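Local atomic coordinates of cyanuric acid amidohydrolase (Azorhizobium caulinodans, PDB entry 4NQ3), a protein that catalyses the hydrolytic opening of the s-triazine ring of cyanuric acid, giving carboxybiuret, which decarboxylates spontaneously to biuret in the breakdown of herbicides such as atrazine. Residues 133-138 with 236-241; 148-153 with 220-225; 191-196 with 336-341; 282-287 with 345-350. All blocks are in the same frame, centred on the assembly; numbering follows the deposited sequence.

In the fold
In all four contacts the touching residues are nearly all buried, Glu148 at the edge of interaction 2 being exposed, and Arg137 beside interaction 1 reaches a sulfate ion. Interactions 1 and 2 share one sheet, in which strand 235-242 lies beside strand 150-157, yet interaction 1 is purely apolar helix-on-sheet packing, whereas interaction 2 joins parallel strands by backbone bonds and a buried arginine. Interaction 4 is the antiparallel strand pair of a second sheet, in repeating unit C. Interaction 3 bridges the units, setting helix 180-199 against the magnesium-binding loop by alanine, leucine and histidine contacts. Gln339 of that loop bonds to Cys225 of interaction 2, while Lys285 of interaction 4 reaches the Cys225 carbonyl.

Interaction 1: residues 133-138 with 236-241; sequences QAVRRA and IVVLGM. With SO4 (sulfate ion), chain F.
Two alanines, Ala134 and Ala138, carry much of the helix side of this contact, and their bare methyl groups let helix 125-141 pack closely over Ile236 and Val238. This is helix-on-sheet packing within repeating unit B: the short axes approach to 7.9 Å and cross at -48°. Ile236 divides its branches between the two alanines. Its CD1 rests on Ala134 CB at 3.6 Å, while CG2, set anti to the backbone N by a chi1 of -72°, turns along the helix to Ala138 CB at 3.8 Å. Two residues along the strand, Val238 CG2 meets the same Ala138 methyl at 3.7 Å. Val135 comes in from the flank, its side chain roughly perpendicular to both strand residues, with CG2 against Ile236 CG2 and CG1 near Val238 CG2; it also touches Ile195 of helix 180-199. On the solvent side of the helix Arg137 bends at its third torsion to bring a guanidinium edge to a sulfate ion, probably from the crystallisation liquor, whose sulfur lies in the guanidinium plane. His113 contributes through its backbone, its O taking a bond from Arg137 NH1 and its N giving one to the sulfate. Arg137 NH1 donates to sulfate O1 at 2.7 Å.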
loop_
_atom_site.group_PDB
_atom_site.type_symbol
_atom_site.label_atom_id
_atom_site.label_comp_id
_atom_site.label_asym_id
_atom_site.label_seq_id
_atom_site.Cartn_x
_atom_site.Cartn_y
_atom_site.Cartn_z
ATOM N N GLN A 133 -27.338 23.914 9.213
ATOM C CA GLN A 133 -28.369 23.956 10.242
ATOM C C GLN A 133 -27.809 23.403 11.544
ATOM O O GLN A 133 -28.001 24.001 12.605
ATOM C CB GLN A 133 -29.623 23.189 9.806
ATOM C CG GLN A 133 -30.662 24.065 9.065
ATOM C CD GLN A 133 -31.607 23.269 8.125
ATOM O OE1 GLN A 133 -31.606 22.026 8.102
ATOM N NE2 GLN A 133 -32.387 24.000 7.319
ATOM N N ALA A 134 -27.154 22.242 11.474
ATOM C CA ALA A 134 -26.550 21.646 12.662
ATOM C C ALA A 134 -25.504 22.554 13.328
ATOM O O ALA A 134 -25.477 22.700 14.562
ATOM C CB ALA A 134 -25.926 20.324 12.315
ATOM N N VAL A 135 -24.657 23.187 12.515
ATOM C CA VAL A 135 -23.633 24.066 13.068
ATOM C C VAL A 135 -24.255 25.248 13.792
ATOM O O VAL A 135 -23.717 25.706 14.806
ATOM C CB VAL A 135 -22.690 24.598 12.005
ATOM C CG1 VAL A 135 -21.718 25.552 12.631
ATOM C CG2 VAL A 135 -21.953 23.456 11.368
ATOM N N ARG A 136 -25.392 25.736 13.292
ATOM C CA ARG A 136 -26.078 26.824 13.986
ATOM C C ARG A 136 -26.556 26.323 15.362
ATOM O O ARG A 136 -26.328 26.988 16.384
ATOM C CB ARG A 136 -27.227 27.377 13.142
ATOM C CG ARG A 136 -26.770 28.286 11.996
ATOM C CD ARG A 136 -27.948 28.626 11.078
ATOM N NE ARG A 136 -27.556 29.179 9.770
ATOM C CZ ARG A 136 -27.937 28.663 8.594
ATOM N NH1 ARG A 136 -28.720 27.582 8.549
ATOM N NH2 ARG A 136 -27.543 29.226 7.454
ATOM N N ARG A 137 -27.173 25.140 15.396
ATOM C CA ARG A 137 -27.607 24.528 16.651
ATOM C C ARG A 137 -26.468 24.355 17.635
ATOM O O ARG A 137 -26.588 24.754 18.785
ATOM C CB ARG A 137 -28.270 23.174 16.399
ATOM C CG ARG A 137 -29.741 23.270 16.018
ATOM C CD ARG A 137 -30.368 21.904 15.852
ATOM N NE ARG A 137 -30.205 21.440 14.483
ATOM C CZ ARG A 137 -29.754 20.241 14.153
ATOM N NH1 ARG A 137 -29.396 19.386 15.104
ATOM N NH2 ARG A 137 -29.643 19.908 12.877
ATOM N N ALA A 138 -25.359 23.773 17.195
ATOM C CA ALA A 138 -24.239 23.581 18.105
ATOM C C ALA A 138 -23.703 24.917 18.627
ATOM O O ALA A 138 -23.339 25.025 19.801
ATOM C CB ALA A 138 -23.135 22.812 17.427
ATOM N N ILE A 236 -21.424 17.190 14.834
ATOM C CA ILE A 236 -20.875 18.532 14.814
ATOM C C ILE A 236 -20.383 18.947 16.206
ATOM O O ILE A 236 -21.091 18.782 17.214
ATOM C CB ILE A 236 -21.907 19.543 14.322
ATOM C CG1 ILE A 236 -22.128 19.378 12.821
ATOM C CG2 ILE A 236 -21.445 20.959 14.603
ATOM C CD1 ILE A 236 -23.017 18.233 12.476
ATOM N N VAL A 237 -19.172 19.494 16.261
ATOM C CA VAL A 237 -18.653 20.033 17.506
ATOM C C VAL A 237 -18.076 21.403 17.238
ATOM O O VAL A 237 -17.140 21.523 16.453
ATOM C CB VAL A 237 -17.562 19.134 18.098
ATOM C CG1 VAL A 237 -17.047 19.728 19.372
ATOM C CG2 VAL A 237 -18.129 17.768 18.361
ATOM N N VAL A 238 -18.633 22.427 17.884
ATOM C CA VAL A 238 -18.165 23.810 17.743
ATOM C C VAL A 238 -17.301 24.217 18.940
ATOM O O VAL A 238 -17.735 24.117 20.078
ATOM C CB VAL A 238 -19.349 24.795 17.629
ATOM C CG1 VAL A 238 -18.884 26.216 17.739
ATOM C CG2 VAL A 238 -20.118 24.583 16.357
ATOM N N LEU A 239 -16.098 24.706 18.678
ATOM C CA LEU A 239 -15.206 25.206 19.721
ATOM C C LEU A 239 -14.985 26.706 19.563
ATOM O O LEU A 239 -14.697 27.190 18.463
ATOM C CB LEU A 239 -13.856 24.489 19.677
ATOM C CG LEU A 239 -13.908 22.977 19.690
ATOM C CD1 LEU A 239 -12.521 22.432 19.457
ATOM C CD2 LEU A 239 -14.448 22.517 21.019
ATOM N N GLY A 240 -15.101 27.447 20.657
ATOM C CA GLY A 240 -14.961 28.879 20.561
ATOM C C GLY A 240 -14.652 29.494 21.897
ATOM O O GLY A 240 -14.444 28.780 22.880
HETATM N N MSE A 241 -14.592 30.823 21.914
HETATM C CA MSE A 241 -14.480 31.588 23.144
HETATM C C MSE A 241 -15.824 32.232 23.466
HETATM O O MSE A 241 -16.586 32.612 22.564
HETATM C CB MSE A 241 -13.398 32.642 23.016
HETATM C CG MSE A 241 -12.074 32.061 22.676
HETATM SE SE MSE A 241 -11.306 31.170 24.212
HETATM C CE MSE A 241 -10.739 32.753 25.188
HETATM S S SO4 F . -29.135 18.277 18.005
HETATM O O1 SO4 F . -29.639 19.629 17.749
HETATM O O2 SO4 F . -30.230 17.325 18.192
HETATM O O3 SO4 F . -28.361 17.841 16.847
HETATM O O4 SO4 F . -28.303 18.303 19.212
#

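Interaction 2: residues 148-153 with 220-225; sequences EDVHFV and SARASC
Val153 is joined to the 220-225 segment through both its backbone polar atoms, as expected of parallel strands: its N donates to Arg222 O at 2.9 Å, and its O accepts from Ser224 N at 2.8 Å. The arginine side chain runs back along the neighbouring strand, CG passing His151 O, and turns at its third torsion so that Arg222 NH1, at the guanidinium edge, makes a weak 3.3 Å bond to Val150 O. Arg222 NH2 has a long salt bridge of 4.0 Å to OE1 of poorly ordered Glu148, the two planar groups standing 77° apart; Glu201 is the stronger carboxylate partner. Replacing Arg222 with alanine would probably leave Glu201 without its cationic mate and strip Val150 O of this weak donor. Ser220 OG accepts from Arg222 N at 2.7 Å and from Ala223 N at 2.9 Å, an ST turn that is also an ST motif, and it bonds to Glu201 as well. The Phe152 ring meets Ser224 CB obliquely, while Ser224 OG bonds to Gln154. His151 ND1 is hydrogen-bonded to His253. His151 and Phe152 form a classic beta bulge opposite Leu239 of strand 235-242, while the face carrying Val153 and Ala223 packs against Ile195 of helix 180-199.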
loop_
_atom_site.group_PDB
_atom_site.type_symbol
_atom_site.label_atom_id
_atom_site.label_comp_id
_atom_site.label_asym_id
_atom_site.label_seq_id
_atom_site.Cartn_x
_atom_site.Cartn_y
_atom_site.Cartn_z
ATOM N N GLU A 148 -17.476 35.441 15.070
ATOM C CA GLU A 148 -16.044 35.670 15.236
ATOM C C GLU A 148 -15.540 35.021 16.518
ATOM O O GLU A 148 -14.334 34.878 16.713
ATOM C CB GLU A 148 -15.702 37.168 15.216
ATOM C CG GLU A 148 -15.882 37.821 13.840
ATOM C CD GLU A 148 -14.933 37.233 12.771
ATOM O OE1 GLU A 148 -15.388 36.402 11.938
ATOM O OE2 GLU A 148 -13.734 37.602 12.763
ATOM N N ASP A 149 -16.458 34.547 17.348
ATOM C CA ASP A 149 -16.060 33.883 18.575
ATOM C C ASP A 149 -15.977 32.377 18.383
ATOM O O ASP A 149 -15.669 31.654 19.320
ATOM C CB ASP A 149 -17.027 34.215 19.711
ATOM C CG ASP A 149 -16.857 35.637 20.211
ATOM O OD1 ASP A 149 -15.704 36.129 20.233
ATOM O OD2 ASP A 149 -17.872 36.264 20.582
ATOM N N VAL A 150 -16.250 31.908 17.171
ATOM C CA VAL A 150 -16.061 30.504 16.838
ATOM C C VAL A 150 -14.657 30.306 16.297
ATOM O O VAL A 150 -14.225 31.020 15.406
ATOM C CB VAL A 150 -17.100 30.024 15.800
ATOM C CG1 VAL A 150 -16.720 28.672 15.243
ATOM C CG2 VAL A 150 -18.495 29.974 16.425
ATOM N N HIS A 151 -13.954 29.302 16.798
ATOM C CA HIS A 151 -12.561 29.112 16.408
ATOM C C HIS A 151 -12.289 27.832 15.645
ATOM O O HIS A 151 -11.287 27.726 14.953
ATOM C CB HIS A 151 -11.667 29.170 17.641
ATOM C CG HIS A 151 -11.449 30.563 18.117
ATOM N ND1 HIS A 151 -10.400 31.339 17.669
ATOM C CD2 HIS A 151 -12.171 31.345 18.952
ATOM C CE1 HIS A 151 -10.477 32.534 18.222
ATOM N NE2 HIS A 151 -11.544 32.566 19.001
ATOM N N PHE A 152 -13.193 26.874 15.741
ATOM C CA PHE A 152 -12.974 25.595 15.119
ATOM C C PHE A 152 -14.268 24.807 15.078
ATOM O O PHE A 152 -14.927 24.670 16.088
ATOM C CB PHE A 152 -11.927 24.852 15.904
ATOM C CG PHE A 152 -11.376 23.669 15.207
ATOM C CD1 PHE A 152 -10.390 23.826 14.249
ATOM C CD2 PHE A 152 -11.808 22.388 15.543
ATOM C CE1 PHE A 152 -9.844 22.738 13.615
ATOM C CE2 PHE A 152 -11.269 21.275 14.900
ATOM C CZ PHE A 152 -10.275 21.454 13.937
ATOM N N VAL A 153 -14.676 24.352 13.903
ATOM C CA VAL A 153 -15.853 23.504 13.813
ATOM C C VAL A 153 -15.481 22.147 13.227
ATOM O O VAL A 153 -15.128 22.042 12.049
ATOM C CB VAL A 153 -16.947 24.157 12.982
ATOM C CG1 VAL A 153 -18.188 23.271 12.949
ATOM C CG2 VAL A 153 -17.269 25.491 13.592
ATOM N N SER A 220 -13.737 28.032 4.245
ATOM C CA SER A 220 -13.846 28.476 5.628
ATOM C C SER A 220 -12.490 28.414 6.314
ATOM O O SER A 220 -11.706 27.486 6.087
ATOM C CB SER A 220 -14.850 27.613 6.398
ATOM O OG SER A 220 -14.590 27.694 7.789
ATOM N N ALA A 221 -12.218 29.386 7.171
ATOM C CA ALA A 221 -11.003 29.349 7.977
ATOM C C ALA A 221 -11.210 28.514 9.248
ATOM O O ALA A 221 -10.302 28.390 10.075
ATOM C CB ALA A 221 -10.569 30.765 8.340
ATOM N N ARG A 222 -12.394 27.940 9.414
ATOM C CA ARG A 222 -12.650 27.269 10.664
ATOM C C ARG A 222 -13.167 25.849 10.516
ATOM O O ARG A 222 -13.180 25.076 11.488
ATOM C CB ARG A 222 -13.608 28.117 11.487
ATOM C CG ARG A 222 -12.806 29.155 12.243
ATOM C CD ARG A 222 -13.574 30.381 12.602
ATOM N NE ARG A 222 -13.955 31.144 11.427
ATOM C CZ ARG A 222 -14.851 32.115 11.470
ATOM N NH1 ARG A 222 -15.402 32.435 12.629
ATOM N NH2 ARG A 222 -15.194 32.768 10.372
ATOM N N ALA A 223 -13.527 25.485 9.290
ATOM C CA ALA A 223 -14.041 24.151 9.009
ATOM C C ALA A 223 -12.969 23.079 9.177
ATOM O O ALA A 223 -11.841 23.232 8.708
ATOM C CB ALA A 223 -14.634 24.095 7.590
ATOM N N SER A 224 -13.324 21.996 9.861
ATOM C CA SER A 224 -12.484 20.810 9.861
ATOM C C SER A 224 -13.347 19.557 9.684
ATOM O O SER A 224 -14.059 19.155 10.583
ATOM C CB SER A 224 -11.671 20.731 11.134
ATOM O OG SER A 224 -10.999 19.489 11.197
ATOM N N CYS A 225 -13.297 18.947 8.508
ATOM C CA CYS A 225 -14.188 17.833 8.210
ATOM C C CYS A 225 -13.471 16.513 8.028
ATOM O O CYS A 225 -12.420 16.443 7.393
ATOM C CB CYS A 225 -14.985 18.166 6.976
ATOM S SG CYS A 225 -15.807 19.729 7.252
#

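Interaction 3: residues 191-196 with 336-341; sequences SALGIA and GEHQGP. With MG (magnesium ion), chain K.
Leu193 lays its CD1 methyl over the His338 ring in a CH-pi contact, 3.8 Å from the ring centroid and only 8° off its normal. The ring belongs to a type II beta turn, Gly336 to Gln339, in the magnesium-binding loop of repeating unit C, here set against helix 180-199 of unit B. Beside the leucine, Ala192 CB fits between Glu337 O, His338 CB and Gln339 CG, the last at 3.6 Å. The next shell fixes these groups. His338 ND1 is hydrogen-bonded to Leu218 O and NE2 to Cys213 N, so the ring is held at both nitrogens; with an alanine here, Leu193 would probably lose the face it rests on, and Leu218 O and Cys213 N their ring partner. The turn is closed by Gln339 N to Gly336 O at 2.9 Å. A second bond inside the loop, Gln339 NE2 to Glu337 O at 3.1 Å, lies in the side-chain amide plane, while OE1 of the same amide accepts from Cys225 N. Glu337 forms a salt bridge with the substrate-binding Arg188, tying the loop to the pocket. At the turn's end and just beyond, the magnesium ion is bound by Gly344 O, by Pro341 O at 2.5 Å and by Gln339 O at 2.4 Å.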
loop_
_atom_site.group_PDB
_atom_site.type_symbol
_atom_site.label_atom_id
_atom_site.label_comp_id
_atom_site.label_asym_id
_atom_site.label_seq_id
_atom_site.Cartn_x
_atom_site.Cartn_y
_atom_site.Cartn_z
ATOM N N SER A 191 -19.734 19.569 3.595
ATOM C CA SER A 191 -19.782 19.909 5.008
ATOM C C SER A 191 -19.039 21.204 5.313
ATOM O O SER A 191 -19.512 22.031 6.088
ATOM C CB SER A 191 -19.186 18.778 5.838
ATOM O OG SER A 191 -19.983 17.621 5.690
ATOM N N ALA A 192 -17.875 21.390 4.706
ATOM C CA ALA A 192 -17.102 22.595 4.946
ATOM C C ALA A 192 -17.879 23.840 4.479
ATOM O O ALA A 192 -17.926 24.853 5.176
ATOM C CB ALA A 192 -15.759 22.498 4.247
ATOM N N LEU A 193 -18.523 23.757 3.320
ATOM C CA LEU A 193 -19.284 24.903 2.831
ATOM C C LEU A 193 -20.456 25.167 3.755
ATOM O O LEU A 193 -20.845 26.312 3.978
ATOM C CB LEU A 193 -19.766 24.662 1.408
ATOM C CG LEU A 193 -18.564 24.791 0.487
ATOM C CD1 LEU A 193 -18.889 24.369 -0.938
ATOM C CD2 LEU A 193 -18.025 26.203 0.578
ATOM N N GLY A 194 -21.018 24.092 4.302
ATOM C CA GLY A 194 -22.088 24.200 5.278
ATOM C C GLY A 194 -21.616 24.968 6.500
ATOM O O GLY A 194 -22.322 25.867 6.973
ATOM N N ILE A 195 -20.424 24.637 7.003
ATOM C CA ILE A 195 -19.841 25.398 8.094
ATOM C C ILE A 195 -19.637 26.853 7.671
ATOM O O ILE A 195 -19.950 27.794 8.421
ATOM C CB ILE A 195 -18.495 24.799 8.546
ATOM C CG1 ILE A 195 -18.728 23.453 9.225
ATOM C CG2 ILE A 195 -17.782 25.722 9.521
ATOM C CD1 ILE A 195 -17.477 22.650 9.394
ATOM N N ALA A 196 -19.131 27.037 6.456
ATOM C CA ALA A 196 -18.866 28.380 5.969
ATOM C C ALA A 196 -20.188 29.147 5.931
ATOM O O ALA A 196 -20.297 30.272 6.434
ATOM C CB ALA A 196 -18.198 28.338 4.583
ATOM N N GLY A 336 -8.497 18.846 2.630
ATOM C CA GLY A 336 -8.967 20.130 3.087
ATOM C C GLY A 336 -9.831 20.837 2.086
ATOM O O GLY A 336 -9.672 22.060 1.873
ATOM N N GLU A 337 -10.761 20.082 1.493
ATOM C CA GLU A 337 -11.715 20.644 0.532
ATOM C C GLU A 337 -12.502 21.795 1.166
ATOM O O GLU A 337 -13.263 21.589 2.112
ATOM C CB GLU A 337 -12.671 19.571 0.040
ATOM C CG GLU A 337 -12.022 18.463 -0.779
ATOM C CD GLU A 337 -11.444 17.340 0.079
ATOM O OE1 GLU A 337 -11.509 17.446 1.327
ATOM O OE2 GLU A 337 -10.932 16.347 -0.503
ATOM N N HIS A 338 -12.303 23.007 0.664
ATOM C CA HIS A 338 -12.968 24.194 1.213
ATOM C C HIS A 338 -12.630 24.442 2.669
ATOM O O HIS A 338 -13.345 25.174 3.361
ATOM C CB HIS A 338 -14.481 24.081 1.058
ATOM C CG HIS A 338 -14.914 23.864 -0.353
ATOM N ND1 HIS A 338 -14.864 24.858 -1.306
ATOM C CD2 HIS A 338 -15.360 22.757 -0.988
ATOM C CE1 HIS A 338 -15.280 24.376 -2.461
ATOM N NE2 HIS A 338 -15.597 23.105 -2.294
ATOM N N GLN A 339 -11.541 23.834 3.131
ATOM C CA GLN A 339 -11.059 24.069 4.487
ATOM C C GLN A 339 -9.726 24.786 4.414
ATOM O O GLN A 339 -8.677 24.169 4.295
ATOM C CB GLN A 339 -10.955 22.753 5.237
ATOM C CG GLN A 339 -12.267 21.998 5.157
ATOM C CD GLN A 339 -12.111 20.513 5.413
ATOM O OE1 GLN A 339 -11.697 20.085 6.492
ATOM N NE2 GLN A 339 -12.428 19.716 4.406
ATOM N N GLY A 340 -9.766 26.106 4.431
ATOM C CA GLY A 340 -8.561 26.857 4.132
ATOM C C GLY A 340 -8.394 26.857 2.630
ATOM O O GLY A 340 -9.170 26.223 1.920
ATOM N N PRO A 341 -7.386 27.575 2.138
ATOM C CA PRO A 341 -7.011 27.676 0.721
ATOM C C PRO A 341 -6.586 26.347 0.120
ATOM O O PRO A 341 -6.303 25.410 0.864
ATOM C CB PRO A 341 -5.828 28.618 0.756
ATOM C CG PRO A 341 -5.249 28.446 2.132
ATOM C CD PRO A 341 -6.453 28.305 3.010
HETATM MG MG MG K . -7.612 23.724 2.207
#

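Interaction 4: residues 282-287 with 345-350; sequences VLAKAE and GPVAVI
Lys285, whose CB packs on Pro346 CD at 3.8 Å, ends in an NZ gripped by four oxygens: Ser333 OG and the carbonyls of Gly334, Gly335 and Cys225. The side chain starts out toward Pro346, lying alongside it and pointing the same way, then bends at its second and third torsions (-71° and -51°), which carry NZ away from strand 345-352 and to Ser333. Its backbone stays in the antiparallel pair: Lys285 N donates to Pro346 O at 2.9 Å. Further along, Leu283 and Ala348 form a hydrogen-bonded pair, with Ala348 N to Leu283 O at 2.8 Å and Leu283 N to Ala348 O at 3.0 Å. The Leu283 carbonyl also receives a CA-H...O contact from Val347 CA at 3.3 Å. On one face of the sheet, Val347 CG2 sits between Val282 CG1 at 3.9 Å and Ala284 CB at 3.8 Å; chi1 of 58°, measured to CG1, puts CG2 anti to the backbone N, toward the neighbouring strand. Helices 309-325 and 263-271 cover this apolar face, whereas Leu283 on the other face touches Leu239 of strand 235-242. Beyond the strand, Glu287, of the magnesium site, bonds to Gly343 N and pairs with Arg290. The backbone bond to Pro346 and the proline contact thus hold the base of Lys285, while the oxygens round NZ place its end beside substrate-binding Ser333, consistent with one of the three potential Ser-Lys dyads of this enzyme.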
loop_
_atom_site.group_PDB
_atom_site.type_symbol
_atom_site.label_atom_id
_atom_site.label_comp_id
_atom_site.label_asym_id
_atom_site.label_seq_id
_atom_site.Cartn_x
_atom_site.Cartn_y
_atom_site.Cartn_z
ATOM N N VAL A 282 -3.173 20.367 19.628
ATOM C CA VAL A 282 -3.195 20.877 18.255
ATOM C C VAL A 282 -4.198 20.136 17.389
ATOM O O VAL A 282 -4.206 18.911 17.368
ATOM C CB VAL A 282 -1.806 20.777 17.590
ATOM C CG1 VAL A 282 -1.810 21.507 16.263
ATOM C CG2 VAL A 282 -0.731 21.346 18.516
ATOM N N LEU A 283 -5.057 20.871 16.688
ATOM C CA LEU A 283 -5.967 20.267 15.703
ATOM C C LEU A 283 -5.694 20.911 14.348
ATOM O O LEU A 283 -5.777 22.134 14.221
ATOM C CB LEU A 283 -7.422 20.485 16.099
ATOM C CG LEU A 283 -7.690 20.337 17.594
ATOM C CD1 LEU A 283 -9.035 20.917 17.947
ATOM C CD2 LEU A 283 -7.648 18.894 17.972
ATOM N N ALA A 284 -5.360 20.127 13.332
ATOM C CA ALA A 284 -4.997 20.738 12.062
ATOM C C ALA A 284 -5.515 19.956 10.869
ATOM O O ALA A 284 -5.662 18.743 10.948
ATOM C CB ALA A 284 -3.514 20.886 11.977
ATOM N N LYS A 285 -5.806 20.657 9.772
ATOM C CA LYS A 285 -6.135 20.003 8.509
ATOM C C LYS A 285 -4.932 20.023 7.571
ATOM O O LYS A 285 -4.296 21.053 7.399
ATOM C CB LYS A 285 -7.310 20.686 7.839
ATOM C CG LYS A 285 -8.590 20.520 8.590
ATOM C CD LYS A 285 -9.071 19.092 8.491
ATOM C CE LYS A 285 -9.109 18.635 7.043
ATOM N NZ LYS A 285 -9.567 17.220 7.006
ATOM N N ALA A 286 -4.605 18.883 6.979
ATOM C CA ALA A 286 -3.529 18.819 6.004
ATOM C C ALA A 286 -4.103 18.427 4.661
ATOM O O ALA A 286 -4.951 17.543 4.588
ATOM C CB ALA A 286 -2.474 17.842 6.427
ATOM N N GLU A 287 -3.638 19.073 3.600
ATOM C CA GLU A 287 -4.173 18.809 2.277
ATOM C C GLU A 287 -3.089 18.812 1.224
ATOM O O GLU A 287 -2.274 19.727 1.179
ATOM C CB GLU A 287 -5.230 19.848 1.928
ATOM C CG GLU A 287 -5.895 19.603 0.594
ATOM C CD GLU A 287 -6.875 20.698 0.216
ATOM O OE1 GLU A 287 -6.661 21.882 0.583
ATOM O OE2 GLU A 287 -7.877 20.360 -0.445
ATOM N N GLY A 345 -4.949 24.603 5.217
ATOM C CA GLY A 345 -5.980 24.119 6.101
ATOM C C GLY A 345 -5.925 24.881 7.402
ATOM O O GLY A 345 -4.901 25.491 7.735
ATOM N N PRO A 346 -7.037 24.872 8.141
ATOM C CA PRO A 346 -7.077 25.488 9.469
ATOM C C PRO A 346 -6.199 24.730 10.449
ATOM O O PRO A 346 -6.018 23.499 10.342
ATOM C CB PRO A 346 -8.546 25.371 9.876
ATOM C CG PRO A 346 -9.284 25.179 8.580
ATOM C CD PRO A 346 -8.352 24.357 7.731
ATOM N N VAL A 347 -5.645 25.465 11.397
ATOM C CA VAL A 347 -5.031 24.834 12.544
ATOM C C VAL A 347 -5.512 25.597 13.769
ATOM O O VAL A 347 -5.640 26.816 13.735
ATOM C CB VAL A 347 -3.505 24.824 12.454
ATOM C CG1 VAL A 347 -2.987 26.220 12.313
ATOM C CG2 VAL A 347 -2.946 24.220 13.686
ATOM N N ALA A 348 -5.858 24.870 14.822
ATOM C CA ALA A 348 -6.295 25.482 16.067
ATOM C C ALA A 348 -5.431 24.956 17.201
ATOM O O ALA A 348 -4.943 23.822 17.155
ATOM C CB ALA A 348 -7.757 25.198 16.327
ATOM N N VAL A 349 -5.239 25.776 18.222
ATOM C CA VAL A 349 -4.480 25.356 19.383
ATOM C C VAL A 349 -5.311 25.576 20.615
ATOM O O VAL A 349 -6.051 26.559 20.690
ATOM C CB VAL A 349 -3.181 26.129 19.509
ATOM C CG1 VAL A 349 -2.432 25.681 20.731
ATOM C CG2 VAL A 349 -2.347 25.912 18.275
ATOM N N ILE A 350 -5.207 24.661 21.571
ATOM C CA ILE A 350 -5.924 24.797 22.836
ATOM C C ILE A 350 -4.958 24.738 23.989
ATOM O O ILE A 350 -4.330 23.708 24.222
ATOM C CB ILE A 350 -6.958 23.712 23.037
ATOM C CG1 ILE A 350 -8.081 23.852 22.015
ATOM C CG2 ILE A 350 -7.508 23.797 24.447
ATOM C CD1 ILE A 350 -9.107 22.792 22.150
#